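Local atomic coordinates of aspartate aminotransferase, cytoplasmic (Schizosaccharomyces pombe 972h-, PDB entry 6JPK), a protein that catalyses the pyridoxal 5'-phosphate-dependent transfer of an amino group from L-aspartate to 2-oxoglutarate, giving oxaloacetate and L-glutamate. Residues A[155-158]-A[164-167]; A[200-205]-A[233-238]; A[49-54]-A[317-322]; A[77-82]-A[298-303]. The protein carries 1 engineered substitution. All coordinates share one frame; numbering follows the deposited sequence.

Interaction 1. Residues A[155-158]-A[164-167]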
loop_
_atom_site.group_PDB
_atom_site.type_symbol
_atom_site.label_atom_id
_atom_site.label_comp_id
_atom_site.label_asym_id
_atom_site.label_seq_id
_atom_site.Cartn_x
_atom_site.Cartn_y
_atom_site.Cartn_z
ATOM N N TYR A 155 -24.739 0.919 14.484
ATOM C CA TYR A 155 -26.085 1.435 14.395
ATOM C C TYR A 155 -26.921 0.516 13.513
ATOM O O TYR A 155 -26.384 -0.105 12.588
ATOM C CB TYR A 155 -26.128 2.875 13.851
ATOM C CG TYR A 155 -25.410 3.138 12.539
ATOM C CD1 TYR A 155 -26.095 3.090 11.331
ATOM C CD2 TYR A 155 -24.058 3.479 12.516
ATOM C CE1 TYR A 155 -25.454 3.343 10.131
ATOM C CE2 TYR A 155 -23.404 3.726 11.318
ATOM C CZ TYR A 155 -24.110 3.676 10.131
ATOM O OH TYR A 155 -23.473 3.936 8.941
ATOM N N PRO A 156 -28.203 0.339 13.830
ATOM C CA PRO A 156 -29.062 -0.533 13.012
ATOM C C PRO A 156 -29.157 -0.019 11.583
ATOM O O PRO A 156 -29.142 1.192 11.339
ATOM C CB PRO A 156 -30.424 -0.455 13.721
ATOM C CG PRO A 156 -30.108 -0.013 15.110
ATOM C CD PRO A 156 -28.909 0.883 14.997
ATOM N N TYR A 157 -29.239 -0.949 10.627
ATOM C CA TYR A 157 -29.319 -0.529 9.231
ATOM C C TYR A 157 -30.303 -1.365 8.414
ATOM O O TYR A 157 -31.152 -0.814 7.707
ATOM C CB TYR A 157 -27.931 -0.560 8.572
ATOM C CG TYR A 157 -27.908 0.295 7.337
ATOM C CD1 TYR A 157 -28.216 -0.242 6.089
ATOM C CD2 TYR A 157 -27.641 1.657 7.421
ATOM C CE1 TYR A 157 -28.236 0.550 4.954
ATOM C CE2 TYR A 157 -27.657 2.465 6.288
ATOM C CZ TYR A 157 -27.951 1.906 5.057
ATOM O OH TYR A 157 -27.969 2.697 3.926
ATOM N N TRP A 158 -30.199 -2.684 8.479
ATOM C CA TRP A 158 -31.096 -3.553 7.727
ATOM C C TRP A 158 -32.305 -3.896 8.588
ATOM O O TRP A 158 -32.160 -4.481 9.661
ATOM C CB TRP A 158 -30.376 -4.825 7.280
ATOM C CG TRP A 158 -31.229 -5.810 6.483
ATOM C CD1 TRP A 158 -31.606 -7.076 6.864
ATOM C CD2 TRP A 158 -31.778 -5.609 5.173
ATOM N NE1 TRP A 158 -32.355 -7.665 5.864
ATOM C CE2 TRP A 158 -32.468 -6.788 4.819
ATOM C CE3 TRP A 158 -31.737 -4.552 4.257
ATOM C CZ2 TRP A 158 -33.117 -6.932 3.590
ATOM C CZ3 TRP A 158 -32.382 -4.696 3.043
ATOM C CH2 TRP A 158 -33.068 -5.875 2.722
ATOM N N SER A 164 -35.793 -3.339 4.268
ATOM C CA SER A 164 -35.569 -1.932 3.971
ATOM C C SER A 164 -34.544 -1.380 4.951
ATOM O O SER A 164 -34.022 -2.098 5.813
ATOM C CB SER A 164 -36.878 -1.148 4.047
ATOM O OG SER A 164 -37.424 -1.263 5.355
ATOM N N PHE A 165 -34.268 -0.087 4.800
ATOM C CA PHE A 165 -33.352 0.636 5.671
ATOM C C PHE A 165 -34.042 0.937 6.999
ATOM O O PHE A 165 -35.141 1.498 7.023
ATOM C CB PHE A 165 -32.891 1.923 4.968
ATOM C CG PHE A 165 -32.265 2.967 5.887
ATOM C CD1 PHE A 165 -31.260 2.634 6.782
ATOM C CD2 PHE A 165 -32.669 4.291 5.812
ATOM C CE1 PHE A 165 -30.691 3.602 7.618
ATOM C CE2 PHE A 165 -32.098 5.275 6.638
ATOM C CZ PHE A 165 -31.116 4.927 7.546
ATOM N N ASP A 166 -33.393 0.556 8.103
ATOM C CA ASP A 166 -33.925 0.778 9.450
ATOM C C ASP A 166 -33.621 2.216 9.879
ATOM O O ASP A 166 -32.768 2.500 10.724
ATOM C CB ASP A 166 -33.345 -0.247 10.418
ATOM C CG ASP A 166 -34.015 -0.211 11.780
ATOM O OD1 ASP A 166 -34.849 0.695 12.020
ATOM O OD2 ASP A 166 -33.695 -1.087 12.618
ATOM N N TYR A 167 -34.355 3.137 9.265
ATOM C CA TYR A 167 -34.165 4.562 9.524
ATOM C C TYR A 167 -34.369 4.901 10.999
ATOM O O TYR A 167 -33.557 5.613 11.604
ATOM C CB TYR A 167 -35.126 5.354 8.638
ATOM C CG TYR A 167 -35.314 6.790 9.025
ATOM C CD1 TYR A 167 -34.287 7.718 8.864
ATOM C CD2 TYR A 167 -36.529 7.230 9.540
ATOM C CE1 TYR A 167 -34.466 9.053 9.216
ATOM C CE2 TYR A 167 -36.721 8.558 9.895
ATOM C CZ TYR A 167 -35.692 9.464 9.727
ATOM O OH TYR A 167 -35.895 10.778 10.081
HETATM O O HOH W 1 -32.554 -3.396 12.181
#

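Interaction 2. Residues A[200-205]-A[233-238]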
loop_
_atom_site.group_PDB
_atom_site.type_symbol
_atom_site.label_atom_id
_atom_site.label_comp_id
_atom_site.label_asym_id
_atom_site.label_seq_id
_atom_site.Cartn_x
_atom_site.Cartn_y
_atom_site.Cartn_z
ATOM N N GLU A 200 -34.600 12.834 2.014
ATOM C CA GLU A 200 -35.325 13.238 3.218
ATOM C C GLU A 200 -34.764 12.567 4.474
ATOM O O GLU A 200 -34.577 13.219 5.509
ATOM C CB GLU A 200 -36.814 12.910 3.046
ATOM C CG GLU A 200 -37.677 13.175 4.266
ATOM C CD GLU A 200 -39.068 12.563 4.146
ATOM O OE1 GLU A 200 -39.824 12.971 3.235
ATOM O OE2 GLU A 200 -39.401 11.664 4.954
ATOM N N GLN A 201 -34.522 11.254 4.420
ATOM C CA GLN A 201 -33.953 10.574 5.582
ATOM C C GLN A 201 -32.546 11.084 5.892
ATOM O O GLN A 201 -32.178 11.245 7.066
ATOM C CB GLN A 201 -33.943 9.065 5.350
ATOM C CG GLN A 201 -35.335 8.436 5.351
ATOM C CD GLN A 201 -35.319 6.998 4.896
ATOM O OE1 GLN A 201 -34.477 6.604 4.081
ATOM N NE2 GLN A 201 -36.249 6.197 5.415
ATOM N N TRP A 202 -31.746 11.344 4.848
ATOM C CA TRP A 202 -30.398 11.874 5.042
ATOM C C TRP A 202 -30.416 13.194 5.800
ATOM O O TRP A 202 -29.573 13.426 6.679
ATOM C CB TRP A 202 -29.710 12.086 3.695
ATOM C CG TRP A 202 -28.904 10.939 3.166
ATOM C CD1 TRP A 202 -29.047 10.333 1.954
ATOM C CD2 TRP A 202 -27.794 10.306 3.805
ATOM N NE1 TRP A 202 -28.098 9.348 1.802
ATOM C CE2 TRP A 202 -27.318 9.312 2.927
ATOM C CE3 TRP A 202 -27.155 10.482 5.039
ATOM C CZ2 TRP A 202 -26.243 8.483 3.248
ATOM C CZ3 TRP A 202 -26.084 9.671 5.348
ATOM C CH2 TRP A 202 -25.642 8.676 4.456
ATOM N N LEU A 203 -31.331 14.094 5.436
ATOM C CA LEU A 203 -31.375 15.400 6.087
ATOM C C LEU A 203 -31.655 15.252 7.576
ATOM O O LEU A 203 -31.049 15.937 8.407
ATOM C CB LEU A 203 -32.439 16.278 5.425
ATOM C CG LEU A 203 -32.207 16.659 3.959
ATOM C CD1 LEU A 203 -33.380 17.496 3.457
ATOM C CD2 LEU A 203 -30.886 17.407 3.792
ATOM N N SER A 204 -32.569 14.349 7.932
ATOM C CA SER A 204 -32.832 14.077 9.342
ATOM C C SER A 204 -31.632 13.408 10.016
ATOM O O SER A 204 -31.328 13.694 11.180
ATOM C CB SER A 204 -34.089 13.217 9.452
ATOM O OG SER A 204 -34.222 12.656 10.742
ATOM N N ILE A 205 -30.934 12.520 9.302
ATOM C CA ILE A 205 -29.716 11.918 9.842
ATOM C C ILE A 205 -28.664 12.993 10.125
ATOM O O ILE A 205 -28.034 13.006 11.191
ATOM C CB ILE A 205 -29.179 10.839 8.883
ATOM C CG1 ILE A 205 -30.061 9.594 8.915
ATOM C CG2 ILE A 205 -27.740 10.461 9.236
ATOM C CD1 ILE A 205 -29.786 8.645 7.749
ATOM N N ASP A 233 -24.426 10.558 -7.039
ATOM C CA ASP A 233 -23.853 9.609 -6.089
ATOM C C ASP A 233 -23.048 10.295 -4.990
ATOM O O ASP A 233 -22.896 9.717 -3.909
ATOM C CB ASP A 233 -23.002 8.575 -6.831
ATOM C CG ASP A 233 -23.856 7.624 -7.675
ATOM O OD1 ASP A 233 -25.105 7.712 -7.576
ATOM O OD2 ASP A 233 -23.291 6.810 -8.444
ATOM N N SER A 234 -22.572 11.519 -5.218
ATOM C CA SER A 234 -21.902 12.302 -4.186
ATOM C C SER A 234 -22.843 13.281 -3.480
ATOM O O SER A 234 -22.369 14.151 -2.737
ATOM C CB SER A 234 -20.710 13.067 -4.784
ATOM O OG SER A 234 -21.145 14.065 -5.705
ATOM N N TRP A 235 -24.156 13.141 -3.675
ATOM C CA TRP A 235 -25.111 14.111 -3.134
ATOM C C TRP A 235 -24.992 14.254 -1.618
ATOM O O TRP A 235 -25.029 15.372 -1.089
ATOM C CB TRP A 235 -26.550 13.717 -3.508
ATOM C CG TRP A 235 -27.548 14.687 -2.921
ATOM C CD1 TRP A 235 -27.998 15.842 -3.490
ATOM C CD2 TRP A 235 -28.160 14.612 -1.622
ATOM N NE1 TRP A 235 -28.878 16.480 -2.636
ATOM C CE2 TRP A 235 -28.995 15.741 -1.485
ATOM C CE3 TRP A 235 -28.095 13.688 -0.569
ATOM C CZ2 TRP A 235 -29.752 15.985 -0.325
ATOM C CZ3 TRP A 235 -28.854 13.930 0.585
ATOM C CH2 TRP A 235 -29.673 15.070 0.690
ATOM N N ALA A 236 -24.866 13.132 -0.898
ATOM C CA ALA A 236 -24.837 13.188 0.562
ATOM C C ALA A 236 -23.612 13.938 1.066
ATOM O O ALA A 236 -23.712 14.726 2.015
ATOM C CB ALA A 236 -24.879 11.772 1.148
ATOM N N LEU A 237 -22.445 13.685 0.455
ATOM C CA LEU A 237 -21.225 14.426 0.754
ATOM C C LEU A 237 -21.426 15.921 0.615
ATOM O O LEU A 237 -21.030 16.703 1.486
ATOM C CB LEU A 237 -20.105 14.007 -0.197
ATOM C CG LEU A 237 -19.040 13.052 0.276
ATOM C CD1 LEU A 237 -19.710 11.763 0.685
ATOM C CD2 LEU A 237 -18.063 12.847 -0.872
ATOM N N ASN A 238 -21.978 16.339 -0.520
ATOM C CA ASN A 238 -22.099 17.762 -0.792
ATOM C C ASN A 238 -23.193 18.399 0.047
ATOM O O ASN A 238 -23.117 19.594 0.361
ATOM C CB ASN A 238 -22.330 17.975 -2.286
ATOM C CG ASN A 238 -21.046 17.777 -3.082
ATOM O OD1 ASN A 238 -20.171 18.645 -3.096
ATOM N ND2 ASN A 238 -20.907 16.623 -3.697
#

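Interaction 3. Residues A[49-54]-A[317-322]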
loop_
_atom_site.group_PDB
_atom_site.type_symbol
_atom_site.label_atom_id
_atom_site.label_comp_id
_atom_site.label_asym_id
_atom_site.label_seq_id
_atom_site.Cartn_x
_atom_site.Cartn_y
_atom_site.Cartn_z
ATOM N N ILE A 49 -12.611 -4.294 -18.641
ATOM C CA ILE A 49 -11.817 -3.070 -18.587
ATOM C C ILE A 49 -12.604 -1.948 -19.253
ATOM O O ILE A 49 -13.082 -2.091 -20.386
ATOM C CB ILE A 49 -10.447 -3.272 -19.256
ATOM C CG1 ILE A 49 -9.684 -4.420 -18.589
ATOM C CG2 ILE A 49 -9.616 -1.979 -19.161
ATOM C CD1 ILE A 49 -8.489 -4.904 -19.411
ATOM N N LEU A 50 -12.782 -0.831 -18.543
ATOM C CA LEU A 50 -13.559 0.311 -19.103
ATOM C C LEU A 50 -12.815 0.895 -20.310
ATOM O O LEU A 50 -11.621 1.221 -20.156
ATOM C CB LEU A 50 -13.747 1.368 -18.008
ATOM C CG LEU A 50 -14.193 0.832 -16.649
ATOM C CD1 LEU A 50 -15.091 1.834 -15.939
ATOM C CD2 LEU A 50 -14.902 -0.506 -16.799
ATOM N N PRO A 51 -13.488 1.022 -21.462
ATOM C CA PRO A 51 -12.815 1.587 -22.646
ATOM C C PRO A 51 -12.055 2.873 -22.351
ATOM O O PRO A 51 -10.930 3.048 -22.831
ATOM C CB PRO A 51 -13.974 1.812 -23.629
ATOM C CG PRO A 51 -15.002 0.762 -23.231
ATOM C CD PRO A 51 -14.898 0.676 -21.725
ATOM N N ALA A 52 -12.624 3.760 -21.531
ATOM C CA ALA A 52 -11.923 5.000 -21.200
ATOM C C ALA A 52 -10.649 4.731 -20.405
ATOM O O ALA A 52 -9.656 5.445 -20.572
ATOM C CB ALA A 52 -12.846 5.935 -20.425
ATOM N N VAL A 53 -10.650 3.702 -19.559
ATOM C CA VAL A 53 -9.461 3.392 -18.772
ATOM C C VAL A 53 -8.388 2.776 -19.652
ATOM O O VAL A 53 -7.204 3.104 -19.529
ATOM C CB VAL A 53 -9.825 2.472 -17.589
ATOM C CG1 VAL A 53 -8.584 1.762 -17.041
ATOM C CG2 VAL A 53 -10.529 3.273 -16.500
ATOM N N LYS A 54 -8.776 1.853 -20.536
ATOM C CA LYS A 54 -7.810 1.282 -21.468
ATOM C C LYS A 54 -7.212 2.369 -22.350
ATOM O O LYS A 54 -5.995 2.418 -22.563
ATOM C CB LYS A 54 -8.474 0.208 -22.328
ATOM C CG LYS A 54 -7.502 -0.628 -23.139
ATOM C CD LYS A 54 -8.256 -1.652 -23.987
ATOM C CE LYS A 54 -9.253 -2.438 -23.140
ATOM N NZ LYS A 54 -10.336 -3.091 -23.947
ATOM N N GLU A 317 -17.821 8.643 -18.284
ATOM C CA GLU A 317 -19.221 8.691 -17.857
ATOM C C GLU A 317 -20.087 7.738 -18.675
ATOM O O GLU A 317 -21.029 7.135 -18.139
ATOM C CB GLU A 317 -19.770 10.118 -17.954
ATOM C CG GLU A 317 -19.300 11.036 -16.818
ATOM C CD GLU A 317 -19.828 12.454 -16.971
ATOM O OE1 GLU A 317 -19.753 13.002 -18.103
ATOM O OE2 GLU A 317 -20.327 13.011 -15.964
ATOM N N GLN A 318 -19.791 7.595 -19.974
ATOM C CA GLN A 318 -20.447 6.559 -20.770
ATOM C C GLN A 318 -20.166 5.160 -20.220
ATOM O O GLN A 318 -21.065 4.313 -20.188
ATOM C CB GLN A 318 -20.008 6.643 -22.236
ATOM C CG GLN A 318 -20.627 7.799 -22.982
ATOM C CD GLN A 318 -22.131 7.858 -22.775
ATOM O OE1 GLN A 318 -22.856 6.912 -23.102
ATOM N NE2 GLN A 318 -22.606 8.964 -22.201
ATOM N N ASP A 319 -18.922 4.883 -19.820
ATOM C CA ASP A 319 -18.613 3.573 -19.242
ATOM C C ASP A 319 -19.359 3.346 -17.921
ATOM O O ASP A 319 -19.808 2.228 -17.641
ATOM C CB ASP A 319 -17.105 3.420 -19.020
ATOM C CG ASP A 319 -16.282 3.518 -20.324
ATOM O OD1 ASP A 319 -16.843 3.448 -21.442
ATOM O OD2 ASP A 319 -15.045 3.660 -20.217
ATOM N N LEU A 320 -19.474 4.384 -17.086
ATOM C CA LEU A 320 -20.265 4.279 -15.857
ATOM C C LEU A 320 -21.725 3.959 -16.162
ATOM O O LEU A 320 -22.346 3.124 -15.490
ATOM C CB LEU A 320 -20.172 5.586 -15.060
ATOM C CG LEU A 320 -18.765 5.961 -14.595
ATOM C CD1 LEU A 320 -18.726 7.359 -13.988
ATOM C CD2 LEU A 320 -18.264 4.922 -13.596
ATOM N N LYS A 321 -22.290 4.624 -17.171
ATOM C CA LYS A 321 -23.649 4.312 -17.604
ATOM C C LYS A 321 -23.778 2.855 -18.038
ATOM O O LYS A 321 -24.757 2.183 -17.690
ATOM C CB LYS A 321 -24.056 5.253 -18.737
ATOM C CG LYS A 321 -25.426 4.977 -19.321
ATOM C CD LYS A 321 -25.788 6.024 -20.371
ATOM C CE LYS A 321 -27.198 5.826 -20.896
ATOM N NZ LYS A 321 -27.404 6.588 -22.158
ATOM N N THR A 322 -22.799 2.351 -18.795
ATOM C CA THR A 322 -22.817 0.952 -19.214
ATOM C C THR A 322 -22.907 0.013 -18.020
ATOM O O THR A 322 -23.771 -0.873 -17.978
ATOM C CB THR A 322 -21.572 0.625 -20.043
ATOM O OG1 THR A 322 -21.610 1.375 -21.264
ATOM C CG2 THR A 322 -21.539 -0.874 -20.386
#

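Interaction 4. Residues A[77-82]-A[298-303]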
loop_
_atom_site.group_PDB
_atom_site.type_symbol
_atom_site.label_atom_id
_atom_site.label_comp_id
_atom_site.label_asym_id
_atom_site.label_seq_id
_atom_site.Cartn_x
_atom_site.Cartn_y
_atom_site.Cartn_z
ATOM N N PRO A 77 0.130 14.882 -7.520
ATOM C CA PRO A 77 -0.730 16.047 -7.234
ATOM C C PRO A 77 -1.903 16.204 -8.184
ATOM O O PRO A 77 -2.999 16.571 -7.742
ATOM C CB PRO A 77 0.248 17.229 -7.330
ATOM C CG PRO A 77 1.583 16.624 -6.987
ATOM C CD PRO A 77 1.555 15.245 -7.606
ATOM N N ARG A 78 -1.726 15.935 -9.479
ATOM C CA ARG A 78 -2.869 16.096 -10.368
ATOM C C ARG A 78 -3.904 15.000 -10.159
ATOM O O ARG A 78 -5.055 15.168 -10.577
ATOM C CB ARG A 78 -2.425 16.139 -11.831
ATOM C CG ARG A 78 -1.459 15.059 -12.227
ATOM C CD ARG A 78 -0.555 15.545 -13.376
ATOM N NE ARG A 78 0.458 14.547 -13.715
ATOM C CZ ARG A 78 0.187 13.444 -14.399
ATOM N NH1 ARG A 78 -1.063 13.227 -14.809
ATOM N NH2 ARG A 78 1.151 12.564 -14.671
ATOM N N PHE A 79 -3.519 13.883 -9.530
ATOM C CA PHE A 79 -4.525 12.914 -9.111
ATOM C C PHE A 79 -5.256 13.374 -7.853
ATOM O O PHE A 79 -6.491 13.396 -7.827
ATOM C CB PHE A 79 -3.905 11.537 -8.873
ATOM C CG PHE A 79 -4.835 10.581 -8.148
ATOM C CD1 PHE A 79 -5.900 9.986 -8.816
ATOM C CD2 PHE A 79 -4.654 10.301 -6.794
ATOM C CE1 PHE A 79 -6.761 9.117 -8.150
ATOM C CE2 PHE A 79 -5.507 9.421 -6.117
ATOM C CZ PHE A 79 -6.559 8.834 -6.796
ATOM N N THR A 80 -4.522 13.721 -6.784
ATOM C CA THR A 80 -5.213 14.053 -5.540
ATOM C C THR A 80 -6.115 15.264 -5.733
ATOM O O THR A 80 -7.220 15.316 -5.178
ATOM C CB THR A 80 -4.230 14.303 -4.390
ATOM O OG1 THR A 80 -3.376 15.403 -4.719
ATOM C CG2 THR A 80 -3.384 13.046 -4.078
ATOM N N LYS A 81 -5.679 16.241 -6.535
ATOM C CA LYS A 81 -6.540 17.398 -6.764
ATOM C C LYS A 81 -7.791 17.002 -7.545
ATOM O O LYS A 81 -8.906 17.384 -7.178
ATOM C CB LYS A 81 -5.780 18.508 -7.490
ATOM C CG LYS A 81 -6.587 19.815 -7.628
ATOM C CD LYS A 81 -5.828 20.854 -8.442
ATOM C CE LYS A 81 -6.622 22.146 -8.607
ATOM N NZ LYS A 81 -5.993 23.033 -9.634
ATOM N N ALA A 82 -7.624 16.234 -8.631
ATOM C CA ALA A 82 -8.767 15.822 -9.449
ATOM C C ALA A 82 -9.712 14.896 -8.685
ATOM O O ALA A 82 -10.934 14.946 -8.884
ATOM C CB ALA A 82 -8.277 15.128 -10.720
ATOM N N TYR A 298 0.804 3.849 -10.910
ATOM C CA TYR A 298 0.221 3.469 -12.198
ATOM C C TYR A 298 -1.264 3.813 -12.281
ATOM O O TYR A 298 -1.712 4.458 -13.235
ATOM C CB TYR A 298 0.437 1.974 -12.433
ATOM C CG TYR A 298 -0.303 1.394 -13.625
ATOM C CD1 TYR A 298 0.202 1.518 -14.908
ATOM C CD2 TYR A 298 -1.495 0.695 -13.452
ATOM C CE1 TYR A 298 -0.466 0.969 -16.005
ATOM C CE2 TYR A 298 -2.170 0.148 -14.532
ATOM C CZ TYR A 298 -1.648 0.283 -15.805
ATOM O OH TYR A 298 -2.319 -0.257 -16.878
ATOM N N GLY A 299 -2.046 3.379 -11.295
ATOM C CA GLY A 299 -3.467 3.685 -11.315
ATOM C C GLY A 299 -3.754 5.168 -11.180
ATOM O O GLY A 299 -4.718 5.673 -11.760
ATOM N N ALA A 300 -2.920 5.887 -10.426
ATOM C CA ALA A 300 -3.150 7.314 -10.226
ATOM C C ALA A 300 -2.938 8.090 -11.517
ATOM O O ALA A 300 -3.686 9.033 -11.814
ATOM C CB ALA A 300 -2.228 7.843 -9.130
ATOM N N ARG A 301 -1.912 7.723 -12.290
ATOM C CA ARG A 301 -1.700 8.389 -13.571
ATOM C C ARG A 301 -2.902 8.189 -14.481
ATOM O O ARG A 301 -3.331 9.118 -15.166
ATOM C CB ARG A 301 -0.422 7.872 -14.243
ATOM C CG ARG A 301 0.878 8.280 -13.551
ATOM C CD ARG A 301 2.124 7.792 -14.337
ATOM N NE ARG A 301 2.089 6.348 -14.539
ATOM C CZ ARG A 301 2.933 5.469 -13.988
ATOM N NH1 ARG A 301 3.931 5.865 -13.195
ATOM N NH2 ARG A 301 2.784 4.174 -14.253
ATOM N N ILE A 302 -3.481 6.991 -14.471
ATOM C CA ILE A 302 -4.616 6.702 -15.342
ATOM C C ILE A 302 -5.819 7.533 -14.928
ATOM O O ILE A 302 -6.453 8.193 -15.759
ATOM C CB ILE A 302 -4.936 5.194 -15.317
ATOM C CG1 ILE A 302 -3.878 4.412 -16.093
ATOM C CG2 ILE A 302 -6.329 4.916 -15.881
ATOM C CD1 ILE A 302 -4.014 2.894 -15.920
ATOM N N ALA A 303 -6.125 7.530 -13.625
ATOM C CA ALA A 303 -7.262 8.274 -13.102
ATOM C C ALA A 303 -7.093 9.767 -13.335
ATOM O O ALA A 303 -8.042 10.455 -13.734
ATOM C CB ALA A 303 -7.438 7.967 -11.606
HETATM O O HOH W 2 -1.843 11.129 -15.978
#

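Interaction 1. Residues A[155-158]-A[164-167]
The carbonyl oxygen of Y157 is met by two groups of the returning arm of a beta hairpin: the N-H of D166 and the CA of F165. D166 N donates to Y157 O over 2.7 Å in an almost straight bond (172° at the hydrogen), coming from above the carbonyl plane, while F165 CA adds a C-H...O contact to the same oxygen at 3.3 Å. Beyond this bond W158 and F165 form an antiparallel non-hydrogen-bonded pair. On the inner side the rings of Y157 and F165 meet obliquely, planes at 42°. With its CG anti to the backbone N (chi1 163°), F165 brings CD1 over the centre of the Y157 ring, and its CE1 lies 3.5 Å from Y157 CE2. Y157 also stacks on H190 and bonds through its hydroxyl to I195 O. W158 instead lays its indole beside the S164 backbone, with S164 N over one face. D166 faces both ways: OD1 caps G169 N at the start of helix 167-176, while OD2 lies 3.5 Å from P156 CB. The chemistry thus divides the turn-back at the sheet edge: aromatic carbon packs on the inner side, OD1 ties the polar side to the following helix, and a water lies within bonding distance of both OD2 and W158 O.

Interaction 2. Residues A[200-205]-A[233-238]
W202 and L203 of helix 199-211 meet W235 and A236 at the start of helix 235-241, a pairing of two helices beside the mixed sheet of the cofactor-binding domain of a fold-type I aminotransferase. The contact is wholly apolar and keyed by shape. One bump is the methyl of A236, which sits over one face of the W202 indole, offset toward the rim; its CB is 4.1 Å from the centroid of the five-membered ring and 18° off the normal, a CH-pi contact. The larger bump is the six-membered ring of W235. Extended with CG anti to its backbone N (chi1 178°), it reaches across and pushes its CZ3 corner into the hollow at the root of the W202 side chain, 3.7 Å from W202 CB, which lies in the plane of that ring at its edge. The two indoles slide past each other in opposite directions, their planes inclined at 49°. On the outer side L203 crosses W235 at about a right angle. With an alanine at W202, the A236 methyl would probably lose its aromatic seat and a gap would open beside W235. Around the pair, W202 also meets the ring of F206, and W235 takes a cation-pi contact from R199. The new helix is tied at its first turn by N238, whose ND2 and backbone N both bond to S234 O. At the rim, the L203 methyl CD2 stops 4.1 Å from W235 CH2.

Interaction 3. Residues A[49-54]-A[317-322]
In D319, CG stands anti to the carbonyl carbon (chi1 -61°), and this carries the carboxylate out from helix 310-340 to the first turn of helix 51-62. L50 has the same first-torsion arrangement (chi1 -46°), which lets CD1 run past the base of D319, 4.0 Å from its CB. The bond that fixes the pair is A52 N to D319 OD2, 2.8 Å long with 164° at the hydrogen, using the syn lone pair of that oxygen. OD2 is hemmed in as well by carbon: A52 CB lies 3.2 Å away and L50 CB 3.4 Å. P51, whose nitrogen carries no hydrogen, slides alongside the carboxylate, its CD 3.4 Å from OD1. OD2 thus accepts the A52 N-H while L50, P51 and A52 wall it in. An asparagine in place of D319 would probably lose the negative charge at this helix start and, if its amide nitrogen took the site of OD2, leave A52 N without its acceptor. V53, in the same first turn, packs against H68 of the second subunit, and L50 lies about 8 Å, side chain to side chain, from K255, by similarity the cofactor-bearing lysine. A carboxylate lent by another helix to an N-H of the first turn, where the partial positive charge of the helix start would probably stabilise it, is a characteristic way of docking a helix start on a neighbouring helix.

Interaction 4. Residues A[77-82]-A[298-303]
The ring of F79 takes A300 CB on one face, offset toward the rim, and A303 CB at its edge, close to its plane. These two alanines, one turn apart on helix 297-308, make the seat for the phenyl group where segments 77-82 and 298-303 cross at 60°, a helix-helix packing within the fold-type I aminotransferase architecture. The segment axes approach to 8.7 Å, and the two alanine methyls probably allow the ring to sit this close. The face contact is a CH-pi interaction: A300 CB is 4.3 Å from the centroid, 25° off the normal. At the edge, A303 CB is 3.7 Å from F79 CE1. With CG anti to its backbone N (chi1 167°), F79 points its ring across to helix 297-308, and CD1 also comes within 3.8 Å of the A300 carbonyl oxygen. F79 and A300 both touch Q104 on strand 100-106, so the ring lies between helix 297-308 and the edge strand of the large sheet. At the outer side of the crossing the chemistry turns polar. The guanidinium of R78 passes obliquely by R301, R78 NH2 lying 4.4 Å from R301 CG. The R301 guanidinium forms a salt bridge, through NH2, with E262 of the second subunit, so this helix joins the F79 packing to the dimer interface. The R301 backbone is reached through solvent: a water at the edge of the R78 guanidinium, in its plane, accepts from NH1 and donates to R301 O at 2.6 Å.

Interactions 3 and 4 are buried and lie close together: V53 packs on I302, helix 51-62 is followed by 77-87 and helix 297-308 by 310-340, so the two contacts use successive helices on each side, and both border the second subunit. Interactions 1 and 2 are only partly buried and form a second neighbourhood, joined by Y167 OH to S204 OG, a probable hydrogen bond, and by F165 against Q201 and I205. Interactions 1 and 3 lie on opposite sides of the chain's centre. The chemistry differs with place: a main-chain hydrogen bond at the sheet edge in 1, one carboxylate meeting a helix start in 3, and aromatic rings receiving alanine methyls in both 2 and 4, where helices cover the large sheet.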